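Local atomic coordinates of Iron(III) ABC transporter, periplasmic iron-compound-binding protein (Vibrio cholerae, PDB entry 5GGY), a protein that probably binds ferric siderophores such as the iron complex of desferal in the periplasm and delivers them to an ABC transporter for iron uptake. Residues F167-S180 with L195-L209. Sequence-based numbering, arbitrary orientation.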
ATOM      1  N   PHE A 167     -20.801  18.526   8.682  1.00 37.34           N
ATOM      2  CA  PHE A 167     -22.105  19.156   8.831  1.00 33.91           C
ATOM      3  C   PHE A 167     -22.555  19.831   7.542  1.00 39.33           C
ATOM      4  O   PHE A 167     -21.853  20.679   7.004  1.00 47.46           O
ATOM      5  CB  PHE A 167     -22.083  20.186   9.964  1.00 32.31           C
ATOM      6  CG  PHE A 167     -22.114  19.586  11.338  1.00 35.51           C
ATOM      7  CD1 PHE A 167     -23.297  19.115  11.883  1.00 34.70           C
ATOM      8  CD2 PHE A 167     -20.960  19.494  12.089  1.00 34.56           C
ATOM      9  CE1 PHE A 167     -23.320  18.560  13.152  1.00 30.81           C
ATOM     10  CE2 PHE A 167     -20.981  18.940  13.355  1.00 30.90           C
ATOM     11  CZ  PHE A 167     -22.161  18.474  13.886  1.00 24.05           C
ATOM     12  N   ALA A 168     -23.726  19.447   7.046  1.00 30.61           N
ATOM     13  CA  ALA A 168     -24.337  20.139   5.916  1.00 32.19           C
ATOM     14  C   ALA A 168     -24.888  21.464   6.417  1.00 41.67           C
ATOM     15  O   ALA A 168     -24.771  22.503   5.773  1.00 40.57           O
ATOM     16  CB  ALA A 168     -25.432  19.302   5.299  1.00 32.39           C
ATOM     17  N   ASN A 169     -25.481  21.396   7.599  1.00 43.35           N
ATOM     18  CA  ASN A 169     -25.977  22.552   8.316  1.00 41.29           C
ATOM     19  C   ASN A 169     -26.196  22.102   9.759  1.00 40.16           C
ATOM     20  O   ASN A 169     -25.946  20.942  10.073  1.00 27.08           O
ATOM     21  CB  ASN A 169     -27.255  23.099   7.665  1.00 38.51           C
ATOM     22  CG  ASN A 169     -28.380  22.096   7.642  1.00 37.35           C
ATOM     23  OD1 ASN A 169     -28.990  21.801   8.669  1.00 33.87           O
ATOM     24  ND2 ASN A 169     -28.689  21.591   6.454  1.00 45.39           N
ATOM     25  N   PRO A 170     -26.635  23.006  10.648  1.00 38.00           N
ATOM     26  CA  PRO A 170     -26.799  22.580  12.044  1.00 40.85           C
ATOM     27  C   PRO A 170     -27.802  21.446  12.266  1.00 44.87           C
ATOM     28  O   PRO A 170     -27.812  20.889  13.355  1.00 48.21           O
ATOM     29  CB  PRO A 170     -27.268  23.860  12.731  1.00 38.01           C
ATOM     30  CG  PRO A 170     -26.632  24.935  11.945  1.00 34.53           C
ATOM     31  CD  PRO A 170     -26.680  24.476  10.526  1.00 33.52           C
ATOM     32  N   THR A 171     -28.610  21.101  11.266  1.00 44.64           N
ATOM     33  CA  THR A 171     -29.567  20.015  11.440  1.00 43.01           C
ATOM     34  C   THR A 171     -29.417  18.887  10.421  1.00 41.58           C
ATOM     35  O   THR A 171     -30.159  17.916  10.460  1.00 34.00           O
ATOM     36  CB  THR A 171     -31.018  20.541  11.402  1.00 37.02           C
ATOM     37  OG1 THR A 171     -31.233  21.317  10.219  1.00 35.32           O
ATOM     38  CG2 THR A 171     -31.297  21.397  12.627  1.00 31.65           C
ATOM     39  N   SER A 172     -28.451  19.011   9.520  1.00 40.12           N
ATOM     40  CA  SER A 172     -28.212  17.982   8.511  1.00 37.13           C
ATOM     41  C   SER A 172     -26.755  17.541   8.536  1.00 34.11           C
ATOM     42  O   SER A 172     -25.873  18.320   8.862  1.00 27.96           O
ATOM     43  CB  SER A 172     -28.580  18.484   7.115  1.00 44.53           C
ATOM     44  OG  SER A 172     -28.819  17.408   6.229  1.00 47.07           O
ATOM     45  N   VAL A 173     -26.508  16.285   8.186  1.00 36.03           N
ATOM     46  CA  VAL A 173     -25.172  15.700   8.299  1.00 30.55           C
ATOM     47  C   VAL A 173     -24.794  14.851   7.082  1.00 26.19           C
ATOM     48  O   VAL A 173     -25.629  14.153   6.520  1.00 28.48           O
ATOM     49  CB  VAL A 173     -25.071  14.851   9.596  1.00 49.56           C
ATOM     50  CG1 VAL A 173     -24.292  13.569   9.371  1.00 51.64           C
ATOM     51  CG2 VAL A 173     -24.466  15.673  10.720  1.00 44.44           C
ATOM     52  N   PHE A 174     -23.530  14.940   6.674  1.00 36.40           N
ATOM     53  CA  PHE A 174     -22.983  14.089   5.620  1.00 30.99           C
ATOM     54  C   PHE A 174     -22.190  12.930   6.202  1.00 29.45           C
ATOM     55  O   PHE A 174     -21.013  13.073   6.507  1.00 21.41           O
ATOM     56  CB  PHE A 174     -22.081  14.889   4.676  1.00 30.28           C
ATOM     57  CG  PHE A 174     -22.823  15.827   3.769  1.00 32.13           C
ATOM     58  CD1 PHE A 174     -23.806  15.358   2.914  1.00 29.71           C
ATOM     59  CD2 PHE A 174     -22.516  17.175   3.753  1.00 32.31           C
ATOM     60  CE1 PHE A 174     -24.484  16.221   2.074  1.00 24.88           C
ATOM     61  CE2 PHE A 174     -23.187  18.041   2.914  1.00 34.11           C
ATOM     62  CZ  PHE A 174     -24.172  17.567   2.075  1.00 26.96           C
ATOM     63  N   LEU A 175     -22.840  11.784   6.359  1.00 29.41           N
ATOM     64  CA  LEU A 175     -22.166  10.586   6.853  1.00 20.56           C
ATOM     65  C   LEU A 175     -21.274   9.984   5.778  1.00 21.69           C
ATOM     66  O   LEU A 175     -21.697   9.813   4.636  1.00 18.30           O
ATOM     67  CB  LEU A 175     -23.178   9.540   7.325  1.00 22.84           C
ATOM     68  CG  LEU A 175     -23.990   9.860   8.580  1.00 23.28           C
ATOM     69  CD1 LEU A 175     -24.926   8.708   8.910  1.00 28.06           C
ATOM     70  CD2 LEU A 175     -23.067  10.150   9.750  1.00 18.91           C
ATOM     71  N   TYR A 176     -20.041   9.655   6.146  1.00 17.07           N
ATOM     72  CA  TYR A 176     -19.114   9.056   5.190  1.00 16.28           C
ATOM     73  C   TYR A 176     -19.359   7.558   5.054  1.00 16.29           C
ATOM     74  O   TYR A 176     -19.403   6.830   6.044  1.00 16.78           O
ATOM     75  CB  TYR A 176     -17.664   9.347   5.589  1.00 15.66           C
ATOM     76  CG  TYR A 176     -17.274  10.765   5.249  1.00 24.81           C
ATOM     77  CD1 TYR A 176     -16.887  11.105   3.958  1.00 22.28           C
ATOM     78  CD2 TYR A 176     -17.334  11.770   6.203  1.00 22.20           C
ATOM     79  CE1 TYR A 176     -16.548  12.402   3.635  1.00 28.04           C
ATOM     80  CE2 TYR A 176     -16.997  13.070   5.889  1.00 25.88           C
ATOM     81  CZ  TYR A 176     -16.606  13.380   4.605  1.00 31.44           C
ATOM     82  OH  TYR A 176     -16.271  14.673   4.285  1.00 38.50           O
ATOM     83  N   THR A 177     -19.521   7.116   3.811  1.00 17.89           N
ATOM     84  CA  THR A 177     -19.986   5.767   3.519  1.00 26.87           C
ATOM     85  C   THR A 177     -18.849   4.771   3.297  1.00 35.33           C
ATOM     86  O   THR A 177     -17.676   5.100   3.469  1.00 40.16           O
ATOM     87  CB  THR A 177     -20.898   5.766   2.279  1.00 32.99           C
ATOM     88  OG1 THR A 177     -20.127   6.066   1.110  1.00 26.51           O
ATOM     89  CG2 THR A 177     -22.000   6.809   2.430  1.00 17.29           C
ATOM     90  N   GLU A 178     -19.217   3.554   2.905  1.00 45.67           N
ATOM     91  CA  GLU A 178     -18.278   2.438   2.789  1.00 43.03           C
ATOM     92  C   GLU A 178     -17.179   2.687   1.759  1.00 38.17           C
ATOM     93  O   GLU A 178     -16.042   2.252   1.938  1.00 34.12           O
ATOM     94  CB  GLU A 178     -19.032   1.154   2.433  1.00 50.33           C
ATOM     95  CG  GLU A 178     -18.162  -0.088   2.380  1.00 58.79           C
ATOM     96  CD  GLU A 178     -18.924  -1.317   1.924  1.00 64.35           C
ATOM     97  OE1 GLU A 178     -18.344  -2.423   1.960  1.00 63.06           O
ATOM     98  OE2 GLU A 178     -20.102  -1.177   1.531  1.00 65.13           O
ATOM     99  N   ASN A 179     -17.518   3.392   0.687  1.00 26.45           N
ATOM    100  CA  ASN A 179     -16.571   3.639  -0.393  1.00 25.05           C
ATOM    101  C   ASN A 179     -15.813   4.954  -0.231  1.00 26.79           C
ATOM    102  O   ASN A 179     -15.109   5.387  -1.141  1.00 18.07           O
ATOM    103  CB  ASN A 179     -17.296   3.629  -1.738  1.00 25.31           C
ATOM    104  CG  ASN A 179     -18.360   4.702  -1.831  1.00 31.49           C
ATOM    105  OD1 ASN A 179     -18.914   5.132  -0.820  1.00 35.36           O
ATOM    106  ND2 ASN A 179     -18.650   5.145  -3.049  1.00 31.63           N
ATOM    107  N   SER A 180     -15.961   5.586   0.928  1.00 35.65           N
ATOM    108  CA  SER A 180     -15.304   6.864   1.182  1.00 30.21           C
ATOM    109  C   SER A 180     -13.866   6.668   1.652  1.00 26.22           C
ATOM    110  O   SER A 180     -13.452   5.559   1.984  1.00 26.08           O
ATOM    111  CB  SER A 180     -16.083   7.674   2.221  1.00 29.74           C
ATOM    112  OG  SER A 180     -16.075   7.032   3.482  1.00 28.94           O
ATOM    113  N   LEU A 195     -21.924   3.603  12.453  1.00 35.85           N
ATOM    114  CA  LEU A 195     -23.125   3.755  11.644  1.00 32.34           C
ATOM    115  C   LEU A 195     -22.805   3.529  10.170  1.00 36.18           C
ATOM    116  O   LEU A 195     -22.759   4.484   9.390  1.00 28.10           O
ATOM    117  CB  LEU A 195     -23.736   5.143  11.854  1.00 35.41           C
ATOM    118  CG  LEU A 195     -25.259   5.260  11.755  1.00 37.34           C
ATOM    119  CD1 LEU A 195     -25.933   4.335  12.756  1.00 27.34           C
ATOM    120  CD2 LEU A 195     -25.689   6.700  11.983  1.00 44.56           C
ATOM    121  N   PRO A 196     -22.584   2.260   9.786  1.00 37.87           N
ATOM    122  CA  PRO A 196     -22.158   1.884   8.431  1.00 35.51           C
ATOM    123  C   PRO A 196     -23.162   2.299   7.360  1.00 31.08           C
ATOM    124  O   PRO A 196     -24.371   2.205   7.573  1.00 26.46           O
ATOM    125  CB  PRO A 196     -22.039   0.358   8.511  1.00 29.61           C
ATOM    126  CG  PRO A 196     -22.928  -0.037   9.640  1.00 24.13           C
ATOM    127  CD  PRO A 196     -22.826   1.079  10.634  1.00 23.46           C
ATOM    128  N   GLN A 197     -22.651   2.753   6.219  1.00 29.96           N
ATOM    129  CA  GLN A 197     -23.495   3.270   5.147  1.00 26.29           C
ATOM    130  C   GLN A 197     -23.147   2.660   3.791  1.00 21.75           C
ATOM    131  O   GLN A 197     -21.976   2.400   3.501  1.00 28.46           O
ATOM    132  CB  GLN A 197     -23.378   4.794   5.072  1.00 30.83           C
ATOM    133  CG  GLN A 197     -23.812   5.519   6.339  1.00 36.97           C
ATOM    134  CD  GLN A 197     -25.308   5.428   6.583  1.00 45.78           C
ATOM    135  OE1 GLN A 197     -26.098   5.343   5.643  1.00 46.12           O
ATOM    136  NE2 GLN A 197     -25.704   5.445   7.852  1.00 51.87           N
ATOM    137  N   PRO A 198     -24.171   2.434   2.953  1.00 19.28           N
ATOM    138  CA  PRO A 198     -23.977   1.936   1.589  1.00 26.73           C
ATOM    139  C   PRO A 198     -23.185   2.922   0.737  1.00 29.90           C
ATOM    140  O   PRO A 198     -23.220   4.117   1.018  1.00 37.12           O
ATOM    141  CB  PRO A 198     -25.410   1.779   1.065  1.00 26.06           C
ATOM    142  CG  PRO A 198     -26.228   2.700   1.904  1.00 31.43           C
ATOM    143  CD  PRO A 198     -25.595   2.657   3.259  1.00 25.70           C
ATOM    144  N   PRO A 199     -22.486   2.428  -0.298  1.00 28.26           N
ATOM    145  CA  PRO A 199     -21.650   3.283  -1.147  1.00 29.55           C
ATOM    146  C   PRO A 199     -22.450   4.372  -1.860  1.00 26.14           C
ATOM    147  O   PRO A 199     -23.559   4.126  -2.333  1.00 30.76           O
ATOM    148  CB  PRO A 199     -21.047   2.300  -2.154  1.00 30.16           C
ATOM    149  CG  PRO A 199     -21.978   1.133  -2.156  1.00 32.31           C
ATOM    150  CD  PRO A 199     -22.488   1.028  -0.755  1.00 36.38           C
ATOM    151  N   LYS A 200     -21.881   5.572  -1.920  1.00 25.77           N
ATOM    152  CA  LYS A 200     -22.535   6.715  -2.543  1.00 31.79           C
ATOM    153  C   LYS A 200     -21.528   7.511  -3.359  1.00 30.09           C
ATOM    154  O   LYS A 200     -20.332   7.216  -3.340  1.00 18.98           O
ATOM    155  CB  LYS A 200     -23.181   7.611  -1.479  1.00 27.54           C
ATOM    156  CG  LYS A 200     -24.336   6.972  -0.728  1.00 20.13           C
ATOM    157  CD  LYS A 200     -25.674   7.367  -1.329  1.00 26.12           C
ATOM    158  CE  LYS A 200     -26.681   6.234  -1.224  1.00 26.63           C
ATOM    159  NZ  LYS A 200     -28.025   6.666  -1.680  1.00 29.18           N
ATOM    160  N   GLU A 201     -22.013   8.512  -4.085  1.00 29.06           N
ATOM    161  CA  GLU A 201     -21.121   9.440  -4.761  1.00 23.47           C
ATOM    162  C   GLU A 201     -20.431  10.301  -3.710  1.00 28.39           C
ATOM    163  O   GLU A 201     -21.055  10.688  -2.717  1.00 29.17           O
ATOM    164  CB  GLU A 201     -21.881  10.312  -5.760  1.00 24.30           C
ATOM    165  CG  GLU A 201     -20.973  11.165  -6.641  1.00 31.22           C
ATOM    166  CD  GLU A 201     -21.745  12.132  -7.521  1.00 43.47           C
ATOM    167  OE1 GLU A 201     -22.977  12.249  -7.344  1.00 44.87           O
ATOM    168  OE2 GLU A 201     -21.118  12.777  -8.389  1.00 50.13           O
ATOM    169  N   TRP A 202     -19.141  10.567  -3.923  1.00 29.60           N
ATOM    170  CA  TRP A 202     -18.295  11.312  -2.983  1.00 21.03           C
ATOM    171  C   TRP A 202     -18.127  10.605  -1.639  1.00 19.49           C
ATOM    172  O   TRP A 202     -17.502  11.144  -0.723  1.00 21.48           O
ATOM    173  CB  TRP A 202     -18.846  12.724  -2.752  1.00 26.53           C
ATOM    174  CG  TRP A 202     -18.913  13.549  -3.992  1.00 32.13           C
ATOM    175  CD1 TRP A 202     -20.036  13.917  -4.671  1.00 26.71           C
ATOM    176  CD2 TRP A 202     -17.807  14.105  -4.711  1.00 31.68           C
ATOM    177  NE1 TRP A 202     -19.698  14.673  -5.769  1.00 34.94           N
ATOM    178  CE2 TRP A 202     -18.335  14.803  -5.815  1.00 34.34           C
ATOM    179  CE3 TRP A 202     -16.422  14.083  -4.526  1.00 30.36           C
ATOM    180  CZ2 TRP A 202     -17.526  15.470  -6.732  1.00 35.93           C
ATOM    181  CZ3 TRP A 202     -15.621  14.745  -5.437  1.00 30.50           C
ATOM    182  CH2 TRP A 202     -16.174  15.429  -6.525  1.00 32.43           C
ATOM    183  N   GLY A 203     -18.676   9.399  -1.528  1.00 27.26           N
ATOM    184  CA  GLY A 203     -18.607   8.636  -0.296  1.00 24.22           C
ATOM    185  C   GLY A 203     -19.390   9.283   0.833  1.00 26.68           C
ATOM    186  O   GLY A 203     -18.991   9.199   1.993  1.00 28.56           O
ATOM    187  N   ILE A 204     -20.503   9.935   0.498  1.00 25.24           N
ATOM    188  CA  ILE A 204     -21.319  10.612   1.502  1.00 28.77           C
ATOM    189  C   ILE A 204     -22.816  10.385   1.303  1.00 25.06           C
ATOM    190  O   ILE A 204     -23.303  10.291   0.183  1.00 37.40           O
ATOM    191  CB  ILE A 204     -21.058  12.137   1.520  1.00 28.22           C
ATOM    192  CG1 ILE A 204     -21.236  12.729   0.130  1.00 16.14           C
ATOM    193  CG2 ILE A 204     -19.679  12.441   2.066  1.00 16.21           C
ATOM    194  CD1 ILE A 204     -21.224  14.233   0.097  1.00 16.96           C
ATOM    195  N   VAL A 205     -23.543  10.306   2.411  1.00 23.80           N
ATOM    196  CA  VAL A 205     -24.999  10.295   2.375  1.00 19.73           C
ATOM    197  C   VAL A 205     -25.514  11.312   3.392  1.00 25.40           C
ATOM    198  O   VAL A 205     -24.957  11.454   4.484  1.00 27.85           O
ATOM    199  CB  VAL A 205     -25.581   8.889   2.661  1.00 21.93           C
ATOM    200  CG1 VAL A 205     -25.209   8.404   4.058  1.00 18.53           C
ATOM    201  CG2 VAL A 205     -27.097   8.889   2.469  1.00 18.75           C
ATOM    202  N   GLN A 206     -26.561  12.039   3.025  1.00 33.52           N
ATOM    203  CA  GLN A 206     -27.061  13.107   3.877  1.00 35.44           C
ATOM    204  C   GLN A 206     -28.123  12.603   4.849  1.00 40.44           C
ATOM    205  O   GLN A 206     -29.087  11.944   4.454  1.00 37.26           O
ATOM    206  CB  GLN A 206     -27.621  14.252   3.034  1.00 31.63           C
ATOM    207  CG  GLN A 206     -27.935  15.495   3.841  1.00 35.03           C
ATOM    208  CD  GLN A 206     -28.301  16.679   2.975  1.00 38.67           C
ATOM    209  OE1 GLN A 206     -28.211  16.617   1.749  1.00 44.80           O
ATOM    210  NE2 GLN A 206     -28.714  17.770   3.609  1.00 35.34           N
ATOM    211  N   LYS A 207     -27.932  12.923   6.125  1.00 42.93           N
ATOM    212  CA  LYS A 207     -28.850  12.501   7.176  1.00 38.67           C
ATOM    213  C   LYS A 207     -29.305  13.672   8.037  1.00 40.53           C
ATOM    214  O   LYS A 207     -28.587  14.661   8.185  1.00 39.66           O
ATOM    215  CB  LYS A 207     -28.195  11.444   8.068  1.00 33.22           C
ATOM    216  CG  LYS A 207     -27.889  10.131   7.374  1.00 39.25           C
ATOM    217  CD  LYS A 207     -29.162   9.454   6.903  1.00 46.45           C
ATOM    218  CE  LYS A 207     -28.874   8.087   6.304  1.00 46.54           C
ATOM    219  NZ  LYS A 207     -30.116   7.458   5.769  1.00 48.78           N
ATOM    220  N   ARG A 208     -30.504  13.552   8.599  1.00 46.65           N
ATOM    221  CA  ARG A 208     -30.958  14.472   9.633  1.00 47.12           C
ATOM    222  C   ARG A 208     -30.050  14.309  10.845  1.00 43.94           C
ATOM    223  O   ARG A 208     -29.571  13.206  11.114  1.00 51.15           O
ATOM    224  CB  ARG A 208     -32.414  14.200  10.013  1.00 52.00           C
ATOM    225  CG  ARG A 208     -33.388  14.196   8.843  1.00 60.47           C
ATOM    226  CD  ARG A 208     -34.795  13.849   9.313  1.00 70.86           C
ATOM    227  NE  ARG A 208     -34.827  12.588  10.048  1.00 77.50           N
ATOM    228  CZ  ARG A 208     -35.119  11.410   9.506  1.00 82.57           C
ATOM    229  NH1 ARG A 208     -35.412  11.325   8.215  1.00 84.16           N
ATOM    230  NH2 ARG A 208     -35.121  10.316  10.255  1.00 83.14           N
ATOM    231  N   LEU A 209     -29.802  15.397  11.569  1.00 41.84           N
ATOM    232  CA  LEU A 209     -28.914  15.340  12.726  1.00 41.94           C
ATOM    233  C   LEU A 209     -29.447  14.385  13.790  1.00 41.85           C
ATOM    234  O   LEU A 209     -28.675  13.706  14.467  1.00 35.43           O
ATOM    235  CB  LEU A 209     -28.715  16.732  13.328  1.00 35.60           C
ATOM    236  CG  LEU A 209     -27.811  16.800  14.562  1.00 31.58           C
ATOM    237  CD1 LEU A 209     -26.403  16.314  14.230  1.00 31.94           C
ATOM    238  CD2 LEU A 209     -27.777  18.203  15.156  1.00 30.71           C
TER
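K200 O takes two bonds, one from N179 ND2 of the other segment (2.7 Å, N-H...O 172°) and one from G203 N of its own turn. The acceptor lies in the plane of the N179 amide, whose OD1 receives K200 N from above its carbonyl plane; ND2 also reaches D110 O. These two bonds between N179 and K200 close one end of an antiparallel strand pair, 172-176 with 204-208, in the mixed sheet of one lobe of the periplasmic-binding-protein fold; strand 161-167 flanks 172-176 on its other side. V173 exchanges two backbone bonds with K207, and L175 two with V205; T177 N to G203 O (2.8 Å) extends the pairing. On one face, Q206 stretches out, CG anti to its backbone N (chi1 -170°), and its amide meets S172 OG in plane through NE2 (2.6 Å). The same amide passes F174 CE1 obliquely, its plane turned 56° from the ring, while I204 CD1 rests on a face of that ring. I204 CG2 lies alongside Y176, 3.5 Å from CE1, and the Y176 hydroxyl turns to R166. On the reverse face, L175 CD1 touches L195 CD2, Q197 NE2 and K207 CG. The T177 and Q197 side chains cross at about a right angle, CG2 against CB. At the far end L209 N binds T171 O, and L209 CD1 meets F167 CE1 at the ring edge, 4.0 Å away.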